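Local coordinates for molybdopterin-guanine dinucleotide biosynthesis adapter protein (PDB 1NP6) that binds GTP, hydrolyses it weakly, and may act as an adapter for efficient synthesis and use of the molybdopterin guanine dinucleotide cofactor, at residues Cys31-Arg36 with Phe164-Met169. Residues are numbered along the deposited sequence; the frame is centred on the assembly and turned at random.
Sequences CARGIR and FVVEWM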
loop_
_atom_site.group_PDB
_atom_site.type_symbol
_atom_site.label_atom_id
_atom_site.label_comp_id
_atom_site.label_asym_id
_atom_site.label_seq_id
_atom_site.Cartn_x
_atom_site.Cartn_y
_atom_site.Cartn_z
ATOM N N CYS B 31 -8.470 19.912 -4.075
ATOM C CA CYS B 31 -7.619 19.636 -5.223
ATOM C C CYS B 31 -7.716 20.763 -6.263
ATOM O O CYS B 31 -6.727 21.094 -6.924
ATOM C CB CYS B 31 -8.013 18.305 -5.870
ATOM S SG CYS B 31 -7.420 16.828 -5.029
ATOM N N ALA B 32 -8.902 21.357 -6.384
ATOM C CA ALA B 32 -9.123 22.469 -7.321
ATOM C C ALA B 32 -8.293 23.708 -6.976
ATOM O O ALA B 32 -7.922 24.463 -7.869
ATOM C CB ALA B 32 -10.594 22.827 -7.393
ATOM N N ARG B 33 -8.015 23.915 -5.686
ATOM C CA ARG B 33 -7.176 25.035 -5.233
ATOM C C ARG B 33 -5.660 24.734 -5.278
ATOM O O ARG B 33 -4.831 25.585 -4.894
ATOM C CB ARG B 33 -7.590 25.478 -3.825
ATOM C CG ARG B 33 -8.979 26.086 -3.714
ATOM C CD ARG B 33 -9.588 25.955 -2.331
ATOM N NE ARG B 33 -11.033 26.184 -2.317
ATOM C CZ ARG B 33 -11.610 27.331 -1.987
ATOM N NH1 ARG B 33 -10.879 28.380 -1.641
ATOM N NH2 ARG B 33 -12.930 27.437 -2.000
ATOM N N GLY B 34 -5.322 23.521 -5.728
ATOM C CA GLY B 34 -3.953 23.030 -5.860
ATOM C C GLY B 34 -3.425 22.296 -4.620
ATOM O O GLY B 34 -2.249 21.947 -4.550
ATOM N N ILE B 35 -4.283 22.088 -3.628
ATOM C CA ILE B 35 -3.925 21.276 -2.458
ATOM C C ILE B 35 -3.851 19.804 -2.864
ATOM O O ILE B 35 -4.734 19.311 -3.555
ATOM C CB ILE B 35 -4.955 21.466 -1.313
ATOM C CG1 ILE B 35 -4.837 22.872 -0.712
ATOM C CG2 ILE B 35 -4.784 20.371 -0.223
ATOM C CD1 ILE B 35 -6.163 23.524 -0.453
ATOM N N ARG B 36 -2.795 19.101 -2.455
ATOM C CA ARG B 36 -2.711 17.680 -2.756
ATOM C C ARG B 36 -2.967 16.900 -1.467
ATOM O O ARG B 36 -2.056 16.758 -0.658
ATOM C CB ARG B 36 -1.365 17.317 -3.393
ATOM C CG ARG B 36 -0.955 18.201 -4.593
ATOM C CD ARG B 36 0.557 18.173 -4.920
ATOM N NE ARG B 36 1.375 18.821 -3.890
ATOM C CZ ARG B 36 2.695 18.686 -3.752
ATOM N NH1 ARG B 36 3.402 17.905 -4.572
ATOM N NH2 ARG B 36 3.320 19.340 -2.772
ATOM N N PHE B 164 -11.856 27.461 4.960
ATOM C CA PHE B 164 -11.506 27.392 6.385
ATOM C C PHE B 164 -10.307 26.460 6.618
ATOM O O PHE B 164 -9.448 26.720 7.488
ATOM C CB PHE B 164 -12.724 26.965 7.218
ATOM C CG PHE B 164 -12.419 26.757 8.682
ATOM C CD1 PHE B 164 -12.547 27.806 9.587
ATOM C CD2 PHE B 164 -12.001 25.508 9.145
ATOM C CE1 PHE B 164 -12.244 27.618 10.941
ATOM C CE2 PHE B 164 -11.699 25.316 10.492
ATOM C CZ PHE B 164 -11.833 26.377 11.386
ATOM N N VAL B 165 -10.268 25.370 5.854
ATOM C CA VAL B 165 -9.151 24.427 5.909
ATOM C C VAL B 165 -7.864 25.082 5.386
ATOM O O VAL B 165 -6.841 25.026 6.046
ATOM C CB VAL B 165 -9.463 23.070 5.213
ATOM C CG1 VAL B 165 -8.225 22.150 5.161
ATOM C CG2 VAL B 165 -10.644 22.347 5.873
ATOM N N VAL B 166 -7.888 25.729 4.227
ATOM C CA VAL B 166 -6.688 26.495 3.802
ATOM C C VAL B 166 -6.128 27.470 4.882
ATOM O O VAL B 166 -4.915 27.515 5.147
ATOM C CB VAL B 166 -6.924 27.264 2.483
ATOM C CG1 VAL B 166 -5.683 28.094 2.105
ATOM C CG2 VAL B 166 -7.259 26.296 1.377
ATOM N N GLU B 167 -7.027 28.233 5.498
ATOM C CA GLU B 167 -6.658 29.238 6.485
ATOM C C GLU B 167 -6.041 28.622 7.745
ATOM O O GLU B 167 -5.121 29.192 8.314
ATOM C CB GLU B 167 -7.866 30.105 6.834
ATOM C CG GLU B 167 -8.056 31.244 5.849
ATOM C CD GLU B 167 -9.507 31.463 5.475
ATOM O OE1 GLU B 167 -10.344 31.601 6.393
ATOM O OE2 GLU B 167 -9.806 31.503 4.262
ATOM N N TRP B 168 -6.572 27.471 8.163
ATOM C CA TRP B 168 -6.000 26.666 9.232
ATOM C C TRP B 168 -4.614 26.135 8.847
ATOM O O TRP B 168 -3.688 26.151 9.676
ATOM C CB TRP B 168 -6.951 25.520 9.616
ATOM C CG TRP B 168 -6.329 24.538 10.583
ATOM C CD1 TRP B 168 -6.209 24.682 11.952
ATOM C CD2 TRP B 168 -5.738 23.275 10.262
ATOM N NE1 TRP B 168 -5.589 23.577 12.484
ATOM C CE2 TRP B 168 -5.275 22.705 11.473
ATOM C CE3 TRP B 168 -5.536 22.561 9.064
ATOM C CZ2 TRP B 168 -4.637 21.461 11.519
ATOM C CZ3 TRP B 168 -4.900 21.329 9.111
ATOM C CH2 TRP B 168 -4.463 20.786 10.339
ATOM N N MET B 169 -4.465 25.687 7.596
ATOM C CA MET B 169 -3.184 25.167 7.102
ATOM C C MET B 169 -2.063 26.221 7.150
ATOM O O MET B 169 -0.909 25.906 7.472
ATOM C CB MET B 169 -3.313 24.608 5.675
ATOM C CG MET B 169 -3.960 23.218 5.586
ATOM S SD MET B 169 -4.374 22.787 3.820
ATOM C CE MET B 169 -2.787 22.293 3.286
#
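The flat guanidinium of Arg33 meets Val166 through the chain that carries it rather than by stacking: CD grazes Val166 CG2 at 4.4 Å. No atom of 164-169 lies over either face of the group, whose edge nitrogens NH1 and NH2 form salt bridges with Asp163 and Glu159, earlier in helix 158-170. Arginine suits this exposed place because its methylenes can lie along an apolar neighbour while its charged end pairs with acids beyond. The rings of Phe164 and Trp168 pack instead against strands of the sheet.

The main apolar contact belongs to Ile35. Its two branches divide the work: CG1, anti to the carbonyl carbon (chi1 -70°), carries CD1 to within 3.5 Å of Val166 CG2, tight for two methyls, while CG2 comes to 4.5 Å from Met169 CE. Beta-branched Val166 offers a short, stiff surface, whereas the longer, flexible Met169 extends its methyl to the other branch.

Gly34, whose positive phi of 91° glycine adopts more readily than other residues, closes helix 19-32 in a Schellman motif. Just before strand 37-42, Arg36 forms a salt bridge through NE with OD2 of Asp102, a predicted GTP-binding residue that Met169 also touches. The contact thus sets the turn between helix 19-32 and edge strand 37-42 against helix 158-170, which packs Val165, Trp168 and Met169 on strand 103-107 and Phe164 on strands 137-142 and 151-154.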